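PDB 3HJL: flagellar motor switch protein FliG from Aquifex aeolicus, which probably forms part of the rotor-mounted switch complex (C ring) of the flagellar motor, taking part in torque generation and rotational switching. Local coordinates for residues E55-I60 / N84-I89; T239-R244 / E272-K277; N261-A266 / R310-I315. All coordinates share one frame; numbering follows the deposited sequence.

Contact 1. Residues E55-I60 / N84-I89; sequences EEIENI and NIKKVI
Ile-57 lies against Lys-86 and Ile-89 and makes the largest share of this contact. Its two branches do different work. CG2 stands opposite the backbone N and reaches the stem of Lys-86, 3.6 Å from CG. The other branch, CG1 and CD1, runs extended beside the backbone N (chi1 -68°). It and the Ile-89 side chain lie alongside each other, pointing opposite ways, with CD1 3.7 Å from CG2 of Ile-89. The same CD1 also meets the carbonyl O of Ile-89, where the chain leaves helical geometry. Ile-85 adds a methyl, its CG2 4.1 Å from CG2 of Ile-57. Ile-60 adds a looser touch, CG2 to CD1 of Ile-89 at 4.3 Å.

The contact joins helices 54-70 and 78-88 of the all-helical FliG N-terminal domain. Their short segments run at 127° to each other, with axes 9.8 Å apart. Val-52, in the loop before helix 54-70, touches Ile-57, Ile-60 and Ile-89, and helix 7-21 packs on Ile-85 through Val-17.

At the margin, Glu-58 and Lys-86 form a salt bridge. Both chains are extended beyond CG, which carries their charged groups together although neither CB is aimed at the other helix. NZ of Lys-86 donates to OE2 of Glu-58 at 2.9 Å, on the anti side of the carboxylate and 21° out of its plane. Glu-54 makes a long, weak ion pair with the same NZ.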
ATOM      1  N   GLU A  55      -2.516   8.221  27.787  1.00 61.24           N
ATOM      2  CA  GLU A  55      -2.372   6.936  28.494  1.00 63.79           C
ATOM      3  C   GLU A  55      -2.093   7.136  29.989  1.00 64.01           C
ATOM      4  O   GLU A  55      -2.599   6.384  30.825  1.00 60.77           O
ATOM      5  CB  GLU A  55      -1.242   6.098  27.863  1.00 68.48           C
ATOM      6  CG  GLU A  55      -1.160   4.641  28.366  1.00 72.85           C
ATOM      7  CD  GLU A  55      -0.081   3.817  27.662  1.00 76.23           C
ATOM      8  OE1 GLU A  55       1.030   4.345  27.428  1.00 82.29           O
ATOM      9  OE2 GLU A  55      -0.334   2.625  27.371  1.00 77.64           O
ATOM     10  N   GLU A  56      -1.285   8.147  30.311  1.00 62.30           N
ATOM     11  CA  GLU A  56      -0.989   8.497  31.699  1.00 59.49           C
ATOM     12  C   GLU A  56      -2.153   9.231  32.398  1.00 59.33           C
ATOM     13  O   GLU A  56      -2.290   9.126  33.617  1.00 63.45           O
ATOM     14  CB  GLU A  56       0.319   9.295  31.786  1.00 56.19           C
ATOM     15  CG  GLU A  56       1.540   8.488  31.302  1.00 68.07           C
ATOM     16  CD  GLU A  56       2.825   9.312  31.201  1.00 72.89           C
ATOM     17  OE1 GLU A  56       3.086  10.136  32.108  1.00 81.83           O
ATOM     18  OE2 GLU A  56       3.592   9.104  30.226  1.00 68.88           O
ATOM     19  N   ILE A  57      -2.976   9.972  31.647  1.00 53.81           N
ATOM     20  CA  ILE A  57      -4.178  10.609  32.226  1.00 52.10           C
ATOM     21  C   ILE A  57      -5.215   9.550  32.612  1.00 56.94           C
ATOM     22  O   ILE A  57      -5.922   9.715  33.610  1.00 58.72           O
ATOM     23  CB  ILE A  57      -4.845  11.622  31.273  1.00 46.59           C
ATOM     24  CG1 ILE A  57      -3.959  12.850  31.068  1.00 50.96           C
ATOM     25  CG2 ILE A  57      -6.165  12.087  31.839  1.00 49.87           C
ATOM     26  CD1 ILE A  57      -4.558  13.884  30.125  1.00 43.30           C
ATOM     27  N   GLU A  58      -5.306   8.472  31.824  1.00 54.60           N
ATOM     28  CA  GLU A  58      -6.179   7.335  32.162  1.00 65.21           C
ATOM     29  C   GLU A  58      -5.761   6.635  33.466  1.00 60.87           C
ATOM     30  O   GLU A  58      -6.613   6.270  34.272  1.00 65.43           O
ATOM     31  CB  GLU A  58      -6.207   6.310  31.028  1.00 65.35           C
ATOM     32  CG  GLU A  58      -6.945   6.779  29.788  1.00 71.45           C
ATOM     33  CD  GLU A  58      -6.866   5.783  28.642  1.00 77.15           C
ATOM     34  OE1 GLU A  58      -6.584   4.586  28.894  1.00 80.25           O
ATOM     35  OE2 GLU A  58      -7.096   6.198  27.484  1.00 86.80           O
ATOM     36  N   ASN A  59      -4.457   6.428  33.643  1.00 57.27           N
ATOM     37  CA  ASN A  59      -3.918   5.815  34.858  1.00 54.12           C
ATOM     38  C   ASN A  59      -4.125   6.718  36.080  1.00 54.06           C
ATOM     39  O   ASN A  59      -4.449   6.230  37.156  1.00 55.77           O
ATOM     40  CB  ASN A  59      -2.428   5.488  34.688  1.00 61.97           C
ATOM     41  CG  ASN A  59      -2.169   4.406  33.640  1.00 62.29           C
ATOM     42  OD1 ASN A  59      -2.981   3.500  33.438  1.00 65.44           O
ATOM     43  ND2 ASN A  59      -1.018   4.490  32.985  1.00 63.89           N
ATOM     44  N   ILE A  60      -3.930   8.027  35.904  1.00 54.07           N
ATOM     45  CA  ILE A  60      -4.255   9.035  36.943  1.00 56.28           C
ATOM     46  C   ILE A  60      -5.753   9.018  37.291  1.00 61.41           C
ATOM     47  O   ILE A  60      -6.118   9.081  38.464  1.00 69.88           O
ATOM     48  CB  ILE A  60      -3.901  10.478  36.474  1.00 52.23           C
ATOM     49  CG1 ILE A  60      -2.384  10.681  36.421  1.00 57.10           C
ATOM     50  CG2 ILE A  60      -4.509  11.528  37.411  1.00 50.04           C
ATOM     51  CD1 ILE A  60      -1.961  11.940  35.671  1.00 50.67           C
ATOM     52  N   ASN A  84     -14.117  13.672  32.168  1.00 58.81           N
ATOM     53  CA  ASN A  84     -14.004  14.999  32.798  1.00 57.01           C
ATOM     54  C   ASN A  84     -12.573  15.327  33.228  1.00 49.14           C
ATOM     55  O   ASN A  84     -12.133  16.462  33.060  1.00 58.92           O
ATOM     56  CB  ASN A  84     -14.957  15.136  33.993  1.00 54.42           C
ATOM     57  CG  ASN A  84     -16.425  15.154  33.581  1.00 49.11           C
ATOM     58  OD1 ASN A  84     -16.759  15.145  32.396  1.00 58.81           O
ATOM     59  ND2 ASN A  84     -17.304  15.125  34.562  1.00 47.15           N
ATOM     60  N   ILE A  85     -11.856  14.337  33.769  1.00 56.39           N
ATOM     61  CA  ILE A  85     -10.425  14.493  34.094  1.00 64.12           C
ATOM     62  C   ILE A  85      -9.597  14.729  32.817  1.00 68.28           C
ATOM     63  O   ILE A  85      -8.653  15.516  32.835  1.00 63.75           O
ATOM     64  CB  ILE A  85      -9.844  13.266  34.868  1.00 70.47           C
ATOM     65  CG1 ILE A  85     -10.500  13.122  36.242  1.00 64.48           C
ATOM     66  CG2 ILE A  85      -8.319  13.412  35.072  1.00 67.90           C
ATOM     67  CD1 ILE A  85     -10.119  11.873  36.932  1.00 66.93           C
ATOM     68  N   LYS A  86      -9.978  14.077  31.710  1.00 67.12           N
ATOM     69  CA  LYS A  86      -9.308  14.295  30.412  1.00 66.27           C
ATOM     70  C   LYS A  86      -9.526  15.695  29.818  1.00 61.65           C
ATOM     71  O   LYS A  86      -8.722  16.135  28.991  1.00 66.15           O
ATOM     72  CB  LYS A  86      -9.691  13.217  29.383  1.00 70.41           C
ATOM     73  CG  LYS A  86      -9.024  11.871  29.640  1.00 72.63           C
ATOM     74  CD  LYS A  86      -9.293  10.882  28.528  1.00 68.50           C
ATOM     75  CE  LYS A  86      -8.364   9.681  28.631  1.00 71.95           C
ATOM     76  NZ  LYS A  86      -8.668   8.630  27.610  1.00 73.77           N
ATOM     77  N   LYS A  87     -10.598  16.386  30.225  1.00 56.68           N
ATOM     78  CA  LYS A  87     -10.828  17.783  29.805  1.00 60.56           C
ATOM     79  C   LYS A  87     -10.000  18.767  30.641  1.00 66.79           C
ATOM     80  O   LYS A  87      -9.528  19.784  30.131  1.00 78.69           O
ATOM     81  CB  LYS A  87     -12.314  18.174  29.904  1.00 63.30           C
ATOM     82  CG  LYS A  87     -13.332  17.233  29.221  1.00 63.32           C
ATOM     83  CD  LYS A  87     -12.878  16.667  27.863  1.00 70.21           C
ATOM     84  CE  LYS A  87     -12.681  17.756  26.801  1.00 73.41           C
ATOM     85  NZ  LYS A  87     -12.394  17.172  25.453  1.00 65.63           N
ATOM     86  N   VAL A  88      -9.831  18.454  31.922  1.00 63.28           N
ATOM     87  CA  VAL A  88      -9.105  19.305  32.852  1.00 64.06           C
ATOM     88  C   VAL A  88      -7.602  19.301  32.561  1.00 63.21           C
ATOM     89  O   VAL A  88      -7.001  20.358  32.377  1.00 55.14           O
ATOM     90  CB  VAL A  88      -9.334  18.834  34.322  1.00 60.71           C
ATOM     91  CG1 VAL A  88      -8.527  19.683  35.301  1.00 58.91           C
ATOM     92  CG2 VAL A  88     -10.818  18.871  34.670  1.00 54.15           C
ATOM     93  N   ILE A  89      -7.017  18.104  32.513  1.00 62.92           N
ATOM     94  CA  ILE A  89      -5.574  17.932  32.313  1.00 61.42           C
ATOM     95  C   ILE A  89      -5.273  18.136  30.816  1.00 56.91           C
ATOM     96  O   ILE A  89      -5.732  17.339  29.997  1.00 57.88           O
ATOM     97  CB  ILE A  89      -5.098  16.505  32.748  1.00 58.31           C
ATOM     98  CG1 ILE A  89      -5.528  16.195  34.194  1.00 61.36           C
ATOM     99  CG2 ILE A  89      -3.575  16.387  32.603  1.00 54.56           C
ATOM    100  CD1 ILE A  89      -5.117  14.810  34.688  1.00 65.68           C
TER

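Contact 2. Residues T239-R244 / E272-K277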
ATOM      1  N   THR A 239      16.259 -15.756 -25.569  1.00 59.48           N
ATOM      2  CA  THR A 239      15.091 -16.596 -25.325  1.00 62.86           C
ATOM      3  C   THR A 239      15.273 -17.903 -26.093  1.00 64.30           C
ATOM      4  O   THR A 239      16.184 -18.025 -26.920  1.00 62.97           O
ATOM      5  CB  THR A 239      13.773 -15.863 -25.762  1.00 71.14           C
ATOM      6  OG1 THR A 239      12.631 -16.590 -25.292  1.00 86.73           O
ATOM      7  CG2 THR A 239      13.681 -15.711 -27.281  1.00 66.68           C
ATOM      8  N   PHE A 240      14.438 -18.891 -25.785  1.00 65.11           N
ATOM      9  CA  PHE A 240      14.496 -20.189 -26.459  1.00 57.29           C
ATOM     10  C   PHE A 240      14.220 -20.062 -27.970  1.00 59.15           C
ATOM     11  O   PHE A 240      14.795 -20.788 -28.777  1.00 65.36           O
ATOM     12  CB  PHE A 240      13.512 -21.170 -25.817  1.00 63.36           C
ATOM     13  CG  PHE A 240      13.728 -22.605 -26.233  1.00 66.47           C
ATOM     14  CD1 PHE A 240      14.698 -23.378 -25.617  1.00 65.57           C
ATOM     15  CD2 PHE A 240      12.954 -23.180 -27.231  1.00 70.38           C
ATOM     16  CE1 PHE A 240      14.903 -24.697 -25.994  1.00 68.11           C
ATOM     17  CE2 PHE A 240      13.149 -24.502 -27.607  1.00 65.25           C
ATOM     18  CZ  PHE A 240      14.126 -25.254 -26.992  1.00 67.43           C
ATOM     19  N   GLU A 241      13.375 -19.106 -28.343  1.00 59.47           N
ATOM     20  CA  GLU A 241      13.067 -18.841 -29.742  1.00 61.31           C
ATOM     21  C   GLU A 241      14.305 -18.352 -30.523  1.00 62.63           C
ATOM     22  O   GLU A 241      14.426 -18.635 -31.716  1.00 60.48           O
ATOM     23  CB  GLU A 241      11.932 -17.814 -29.848  1.00 73.92           C
ATOM     24  CG  GLU A 241      10.577 -18.262 -29.239  1.00 84.87           C
ATOM     25  CD  GLU A 241       9.845 -19.313 -30.070  1.00 91.12           C
ATOM     26  OE1 GLU A 241       9.109 -18.932 -31.008  1.00 90.45           O
ATOM     27  OE2 GLU A 241       9.939 -20.514 -29.729  1.00100.80           O
ATOM     28  N   ASP A 242      15.256 -17.702 -29.834  1.00 60.18           N
ATOM     29  CA  ASP A 242      16.494 -17.191 -30.474  1.00 60.19           C
ATOM     30  C   ASP A 242      17.478 -18.292 -30.901  1.00 59.70           C
ATOM     31  O   ASP A 242      18.508 -17.999 -31.504  1.00 63.65           O
ATOM     32  CB  ASP A 242      17.231 -16.191 -29.562  1.00 54.49           C
ATOM     33  CG  ASP A 242      16.401 -14.963 -29.239  1.00 52.22           C
ATOM     34  OD1 ASP A 242      15.733 -14.421 -30.159  1.00 56.09           O
ATOM     35  OD2 ASP A 242      16.464 -14.503 -28.071  1.00 53.96           O
ATOM     36  N   ILE A 243      17.180 -19.547 -30.575  1.00 65.76           N
ATOM     37  CA  ILE A 243      17.953 -20.684 -31.087  1.00 66.59           C
ATOM     38  C   ILE A 243      17.982 -20.697 -32.645  1.00 68.96           C
ATOM     39  O   ILE A 243      18.959 -21.154 -33.246  1.00 73.28           O
ATOM     40  CB  ILE A 243      17.420 -22.029 -30.502  1.00 60.14           C
ATOM     41  CG1 ILE A 243      17.760 -22.114 -29.003  1.00 66.85           C
ATOM     42  CG2 ILE A 243      18.034 -23.219 -31.228  1.00 57.80           C
ATOM     43  CD1 ILE A 243      17.191 -23.346 -28.282  1.00 58.18           C
ATOM     44  N   ARG A 244      16.933 -20.156 -33.272  1.00 68.86           N
ATOM     45  CA  ARG A 244      16.879 -19.943 -34.731  1.00 68.03           C
ATOM     46  C   ARG A 244      18.053 -19.116 -35.287  1.00 68.00           C
ATOM     47  O   ARG A 244      18.494 -19.348 -36.416  1.00 69.10           O
ATOM     48  CB  ARG A 244      15.590 -19.204 -35.110  1.00 72.15           C
ATOM     49  CG  ARG A 244      14.302 -19.975 -34.932  1.00 72.27           C
ATOM     50  CD  ARG A 244      13.188 -19.243 -35.641  1.00 72.87           C
ATOM     51  NE  ARG A 244      11.865 -19.800 -35.373  1.00 72.24           N
ATOM     52  CZ  ARG A 244      11.150 -19.584 -34.273  1.00 76.02           C
ATOM     53  NH1 ARG A 244      11.578 -18.771 -33.309  1.00 82.61           N
ATOM     54  NH2 ARG A 244       9.956 -20.157 -34.158  1.00 76.99           N
ATOM     55  N   GLU A 272       8.442 -26.402 -34.833  1.00 65.22           N
ATOM     56  CA  GLU A 272       8.981 -27.480 -35.665  1.00 67.34           C
ATOM     57  C   GLU A 272      10.353 -27.162 -36.262  1.00 69.58           C
ATOM     58  O   GLU A 272      11.205 -28.054 -36.372  1.00 63.98           O
ATOM     59  CB  GLU A 272       7.988 -27.845 -36.787  1.00 66.86           C
ATOM     60  CG  GLU A 272       8.302 -29.150 -37.534  1.00 70.03           C
ATOM     61  CD  GLU A 272       8.367 -30.367 -36.614  1.00 76.98           C
ATOM     62  OE1 GLU A 272       9.274 -31.209 -36.804  1.00 83.61           O
ATOM     63  OE2 GLU A 272       7.539 -30.458 -35.676  1.00 78.77           O
ATOM     64  N   ASP A 273      10.564 -25.904 -36.647  1.00 65.53           N
ATOM     65  CA  ASP A 273      11.846 -25.487 -37.228  1.00 65.51           C
ATOM     66  C   ASP A 273      13.013 -25.519 -36.223  1.00 64.64           C
ATOM     67  O   ASP A 273      14.154 -25.764 -36.612  1.00 59.12           O
ATOM     68  CB  ASP A 273      11.732 -24.117 -37.904  1.00 70.76           C
ATOM     69  CG  ASP A 273      11.457 -22.994 -36.926  1.00 74.40           C
ATOM     70  OD1 ASP A 273      10.408 -23.021 -36.248  1.00 66.38           O
ATOM     71  OD2 ASP A 273      12.269 -22.053 -36.890  1.00 79.02           O
ATOM     72  N   ILE A 274      12.719 -25.292 -34.943  1.00 63.23           N
ATOM     73  CA  ILE A 274      13.727 -25.389 -33.877  1.00 61.90           C
ATOM     74  C   ILE A 274      13.995 -26.870 -33.542  1.00 64.68           C
ATOM     75  O   ILE A 274      15.131 -27.240 -33.230  1.00 61.25           O
ATOM     76  CB  ILE A 274      13.313 -24.566 -32.609  1.00 62.27           C
ATOM     77  CG1 ILE A 274      13.241 -23.066 -32.948  1.00 61.97           C
ATOM     78  CG2 ILE A 274      14.295 -24.780 -31.462  1.00 60.15           C
ATOM     79  CD1 ILE A 274      12.732 -22.195 -31.805  1.00 62.26           C
ATOM     80  N   LYS A 275      12.957 -27.709 -33.611  1.00 64.68           N
ATOM     81  CA  LYS A 275      13.142 -29.158 -33.489  1.00 64.97           C
ATOM     82  C   LYS A 275      14.114 -29.635 -34.563  1.00 57.81           C
ATOM     83  O   LYS A 275      15.125 -30.270 -34.252  1.00 64.37           O
ATOM     84  CB  LYS A 275      11.824 -29.929 -33.652  1.00 66.16           C
ATOM     85  CG  LYS A 275      10.884 -29.908 -32.476  1.00 71.35           C
ATOM     86  CD  LYS A 275       9.628 -30.716 -32.818  1.00 74.84           C
ATOM     87  CE  LYS A 275       8.740 -30.946 -31.609  1.00 82.71           C
ATOM     88  NZ  LYS A 275       7.524 -31.758 -31.919  1.00 83.23           N
ATOM     89  N   GLN A 276      13.807 -29.312 -35.820  1.00 50.49           N
ATOM     90  CA  GLN A 276      14.654 -29.708 -36.958  1.00 57.08           C
ATOM     91  C   GLN A 276      16.058 -29.106 -36.910  1.00 57.02           C
ATOM     92  O   GLN A 276      16.999 -29.694 -37.442  1.00 63.17           O
ATOM     93  CB  GLN A 276      13.987 -29.359 -38.304  1.00 62.04           C
ATOM     94  CG  GLN A 276      12.693 -30.123 -38.611  1.00 67.04           C
ATOM     95  CD  GLN A 276      12.864 -31.640 -38.604  1.00 75.16           C
ATOM     96  OE1 GLN A 276      13.946 -32.169 -38.894  1.00 73.09           O
ATOM     97  NE2 GLN A 276      11.786 -32.348 -38.268  1.00 77.12           N
ATOM     98  N   LYS A 277      16.197 -27.948 -36.272  1.00 62.37           N
ATOM     99  CA  LYS A 277      17.500 -27.312 -36.100  1.00 66.13           C
ATOM    100  C   LYS A 277      18.448 -28.183 -35.267  1.00 69.50           C
ATOM    101  O   LYS A 277      19.633 -28.295 -35.588  1.00 68.90           O
ATOM    102  CB  LYS A 277      17.328 -25.939 -35.450  1.00 69.42           C
ATOM    103  CG  LYS A 277      18.571 -25.105 -35.457  1.00 70.84           C
ATOM    104  CD  LYS A 277      18.271 -23.623 -35.638  1.00 70.90           C
ATOM    105  CE  LYS A 277      19.537 -22.827 -35.892  1.00 72.65           C
ATOM    106  NZ  LYS A 277      20.238 -23.221 -37.152  1.00 73.47           N
TER
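Ile-274 projects from helix 272-279 against residues 240-244, which include a 3-10 segment starting at 241. Its CD1 sits over the centre of one face of the Arg-244 guanidinium, 3.8 Å above the plane. The two side chains cross at about a right angle. OE2 of Glu-241 lies 3.9 Å from CD1 of Ile-274. On its other branch, CG2 of Ile-274 touches CE2 of Phe-240 at 4.0 Å, obliquely to the ring, and CG2 of Ile-243 at 4.1 Å. Phe-240 and Ile-243 also pack on helix 302-320 of the FliG C-terminal domain. The bent Lys-277 chain passes the backbone of the turn, with CE 3.2 Å from O of Ile-243. Its NZ makes a weak hydrogen bond to O of Leu-246.

Arg-244 stretches from CG to NE and meets Asp-273 at its edge. NE lies 2.7 Å from OD2 of Asp-273 in a salt bridge, but the hydrogen bond is bent (127°) and weak. The carboxylate is turned 23° from the guanidinium plane. OE1 of Glu-241 lies in that plane and receives weak bonds from NH1 and NH2. The shared arginine probably balances both acidic charges at the exposed margin, while Ile-243, Ile-274 and Phe-240 pack in the buried part.

Contact 3. Residues N261-A266 / R310-I315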
ATOM      1  N   ASN A 261      17.593 -35.988 -22.205  1.00 60.50           N
ATOM      2  CA  ASN A 261      16.250 -35.913 -21.625  1.00 64.86           C
ATOM      3  C   ASN A 261      15.785 -34.460 -21.488  1.00 65.57           C
ATOM      4  O   ASN A 261      14.636 -34.144 -21.800  1.00 58.00           O
ATOM      5  CB  ASN A 261      16.177 -36.630 -20.258  1.00 65.62           C
ATOM      6  CG  ASN A 261      16.491 -38.131 -20.348  1.00 76.78           C
ATOM      7  OD1 ASN A 261      16.214 -38.787 -21.357  1.00 80.38           O
ATOM      8  ND2 ASN A 261      17.063 -38.678 -19.275  1.00 78.08           N
ATOM      9  N   THR A 262      16.682 -33.582 -21.034  1.00 67.18           N
ATOM     10  CA  THR A 262      16.381 -32.143 -20.930  1.00 63.75           C
ATOM     11  C   THR A 262      16.034 -31.550 -22.295  1.00 58.54           C
ATOM     12  O   THR A 262      15.037 -30.836 -22.424  1.00 62.94           O
ATOM     13  CB  THR A 262      17.567 -31.351 -20.331  1.00 66.62           C
ATOM     14  OG1 THR A 262      17.908 -31.894 -19.050  1.00 71.41           O
ATOM     15  CG2 THR A 262      17.216 -29.870 -20.180  1.00 62.73           C
ATOM     16  N   LEU A 263      16.839 -31.873 -23.310  1.00 59.52           N
ATOM     17  CA  LEU A 263      16.595 -31.384 -24.679  1.00 59.36           C
ATOM     18  C   LEU A 263      15.293 -31.943 -25.274  1.00 56.67           C
ATOM     19  O   LEU A 263      14.571 -31.228 -25.949  1.00 63.79           O
ATOM     20  CB  LEU A 263      17.778 -31.728 -25.598  1.00 56.31           C
ATOM     21  CG  LEU A 263      17.747 -31.098 -26.998  1.00 58.91           C
ATOM     22  CD1 LEU A 263      17.825 -29.583 -26.890  1.00 54.11           C
ATOM     23  CD2 LEU A 263      18.858 -31.635 -27.890  1.00 49.41           C
ATOM     24  N   MET A 264      15.040 -33.233 -25.075  1.00 59.08           N
ATOM     25  CA  MET A 264      13.795 -33.858 -25.534  1.00 62.43           C
ATOM     26  C   MET A 264      12.572 -33.150 -24.979  1.00 60.24           C
ATOM     27  O   MET A 264      11.661 -32.798 -25.731  1.00 62.00           O
ATOM     28  CB  MET A 264      13.726 -35.330 -25.105  1.00 68.22           C
ATOM     29  CG  MET A 264      14.437 -36.287 -26.043  1.00 70.05           C
ATOM     30  SD  MET A 264      14.309 -38.036 -25.633  1.00 75.96           S
ATOM     31  CE  MET A 264      12.709 -38.131 -24.866  1.00 79.93           C
ATOM     32  N   ILE A 265      12.563 -32.969 -23.656  1.00 59.64           N
ATOM     33  CA  ILE A 265      11.460 -32.325 -22.935  1.00 62.08           C
ATOM     34  C   ILE A 265      11.264 -30.878 -23.394  1.00 57.24           C
ATOM     35  O   ILE A 265      10.132 -30.453 -23.639  1.00 59.08           O
ATOM     36  CB  ILE A 265      11.697 -32.360 -21.397  1.00 65.04           C
ATOM     37  CG1 ILE A 265      11.601 -33.799 -20.861  1.00 66.35           C
ATOM     38  CG2 ILE A 265      10.669 -31.481 -20.665  1.00 56.91           C
ATOM     39  CD1 ILE A 265      10.172 -34.330 -20.776  1.00 73.42           C
ATOM     40  N   ALA A 266      12.373 -30.141 -23.509  1.00 55.09           N
ATOM     41  CA  ALA A 266      12.376 -28.761 -24.022  1.00 57.91           C
ATOM     42  C   ALA A 266      11.764 -28.650 -25.408  1.00 53.83           C
ATOM     43  O   ALA A 266      11.058 -27.679 -25.703  1.00 59.15           O
ATOM     44  CB  ALA A 266      13.794 -28.212 -24.058  1.00 53.01           C
ATOM     45  N   ARG A 310      14.455 -23.288 -20.320  1.00 64.04           N
ATOM     46  CA  ARG A 310      15.364 -22.333 -19.659  1.00 63.89           C
ATOM     47  C   ARG A 310      16.723 -22.952 -19.323  1.00 66.21           C
ATOM     48  O   ARG A 310      17.722 -22.238 -19.284  1.00 68.19           O
ATOM     49  CB  ARG A 310      14.736 -21.677 -18.415  1.00 67.95           C
ATOM     50  CG  ARG A 310      14.472 -22.585 -17.220  1.00 72.93           C
ATOM     51  CD  ARG A 310      13.933 -21.789 -16.025  1.00 74.18           C
ATOM     52  NE  ARG A 310      12.573 -21.275 -16.268  1.00 78.17           N
ATOM     53  CZ  ARG A 310      11.423 -21.796 -15.806  1.00 77.99           C
ATOM     54  NH1 ARG A 310      11.393 -22.868 -15.005  1.00 70.99           N
ATOM     55  NH2 ARG A 310      10.269 -21.209 -16.131  1.00 81.52           N
ATOM     56  N   GLN A 311      16.752 -24.267 -19.073  1.00 68.17           N
ATOM     57  CA  GLN A 311      18.012 -24.989 -18.830  1.00 65.54           C
ATOM     58  C   GLN A 311      18.898 -25.005 -20.080  1.00 61.88           C
ATOM     59  O   GLN A 311      20.108 -24.808 -19.991  1.00 65.58           O
ATOM     60  CB  GLN A 311      17.752 -26.421 -18.333  1.00 65.75           C
ATOM     61  CG  GLN A 311      17.428 -26.507 -16.838  1.00 69.03           C
ATOM     62  CD  GLN A 311      17.114 -27.924 -16.361  1.00 69.84           C
ATOM     63  OE1 GLN A 311      16.940 -28.850 -17.160  1.00 76.70           O
ATOM     64  NE2 GLN A 311      17.037 -28.094 -15.047  1.00 70.84           N
ATOM     65  N   VAL A 312      18.285 -25.237 -21.237  1.00 65.41           N
ATOM     66  CA  VAL A 312      18.991 -25.167 -22.520  1.00 63.39           C
ATOM     67  C   VAL A 312      19.514 -23.736 -22.756  1.00 66.06           C
ATOM     68  O   VAL A 312      20.640 -23.558 -23.203  1.00 61.39           O
ATOM     69  CB  VAL A 312      18.065 -25.587 -23.703  1.00 62.43           C
ATOM     70  CG1 VAL A 312      18.756 -25.373 -25.048  1.00 52.42           C
ATOM     71  CG2 VAL A 312      17.613 -27.042 -23.548  1.00 52.87           C
ATOM     72  N   VAL A 313      18.692 -22.734 -22.426  1.00 69.88           N
ATOM     73  CA  VAL A 313      19.080 -21.316 -22.540  1.00 68.14           C
ATOM     74  C   VAL A 313      20.240 -20.933 -21.594  1.00 67.68           C
ATOM     75  O   VAL A 313      21.139 -20.188 -21.996  1.00 67.95           O
ATOM     76  CB  VAL A 313      17.858 -20.374 -22.322  1.00 68.29           C
ATOM     77  CG1 VAL A 313      18.296 -18.898 -22.220  1.00 67.27           C
ATOM     78  CG2 VAL A 313      16.838 -20.557 -23.458  1.00 61.45           C
ATOM     79  N   ASN A 314      20.225 -21.449 -20.359  1.00 66.01           N
ATOM     80  CA  ASN A 314      21.344 -21.250 -19.411  1.00 65.74           C
ATOM     81  C   ASN A 314      22.655 -21.764 -19.998  1.00 66.87           C
ATOM     82  O   ASN A 314      23.706 -21.132 -19.851  1.00 75.10           O
ATOM     83  CB  ASN A 314      21.099 -21.996 -18.086  1.00 66.39           C
ATOM     84  CG  ASN A 314      20.003 -21.373 -17.239  1.00 63.89           C
ATOM     85  OD1 ASN A 314      19.762 -20.175 -17.292  1.00 55.01           O
ATOM     86  ND2 ASN A 314      19.355 -22.198 -16.421  1.00 67.73           N
ATOM     87  N   ILE A 315      22.584 -22.941 -20.610  1.00 65.24           N
ATOM     88  CA  ILE A 315      23.723 -23.549 -21.289  1.00 67.77           C
ATOM     89  C   ILE A 315      24.148 -22.699 -22.486  1.00 67.94           C
ATOM     90  O   ILE A 315      25.337 -22.453 -22.677  1.00 75.34           O
ATOM     91  CB  ILE A 315      23.399 -25.009 -21.738  1.00 64.92           C
ATOM     92  CG1 ILE A 315      23.330 -25.923 -20.513  1.00 66.44           C
ATOM     93  CG2 ILE A 315      24.441 -25.535 -22.728  1.00 59.07           C
ATOM     94  CD1 ILE A 315      22.692 -27.242 -20.780  1.00 66.98           C
TER
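FliG is an armadillo-repeat, superhelical protein, and two helices of its all-helical C-terminal domain, 260-268 and 302-320, pack here mainly through apolar side chains, around Val-312. Their short segments run at 122° to each other, with axes 9.8 Å apart. Leu-263 and Val-312 have the nearest CA atoms across the pair, 7.0 Å apart. No hydrogen bond or salt bridge links the two segments.

Val-312 is the central apolar group. Its CG2 lies beside the backbone N and opposite the carbonyl carbon, since chi1 is 174° and CG1 takes the place opposite the N. This turns CG2 toward helix 260-268. There it meets CB of Ala-266 at 4.0 Å and CD1 of Leu-263 at 4.2 Å. Ala-266 presents just one methyl. The Leu-263 CB is not aimed at the other helix, yet CD1 reaches it. CG2 of Thr-262 adds a more distant touch to the same valine methyl. Three residues of one helix thus gather round one methyl of the other.

Neighbouring parts of the domain extend the packing. Phe-290 of helix 284-296 touches Leu-263, and Ala-308, one turn earlier on helix 302-320, touches Thr-262 and Ala-266. Gln-309 of the same helix donates a hydrogen bond to the carbonyl O of Ala-266, a polar tie between the helices just beyond the segment.

Toward the outer side, Gln-311 and Thr-262 cross at about a right angle. The glutamine chain is extended beyond CG and brings OE1 up to the threonine. The hydroxyl of Thr-262 is hydrogen-bonded to Asp-259. OE1 of Gln-311 packs against CG2 of Thr-262 at 3.2 Å.

In the fold
Contact 1 stands apart in the N-terminal domain, with its centre 72 Å from that of contact 3 and 77 Å from that of contact 2. Contacts 2 and 3 share the C-terminal domain, their centres 12 Å apart. They touch where Phe-240 meets Val-312 and Val-313, so helix 302-320 serves both. Helices 260-268 and 272-279 follow each other in the chain. Contact 3 is the buried one and is mainly apolar in character. Contacts 1 and 2 are partly buried and add ion pairs at their margins. In contact 1 the ion pair joins two helices; in contact 2 the charged network joins a 3-10 segment to a helix.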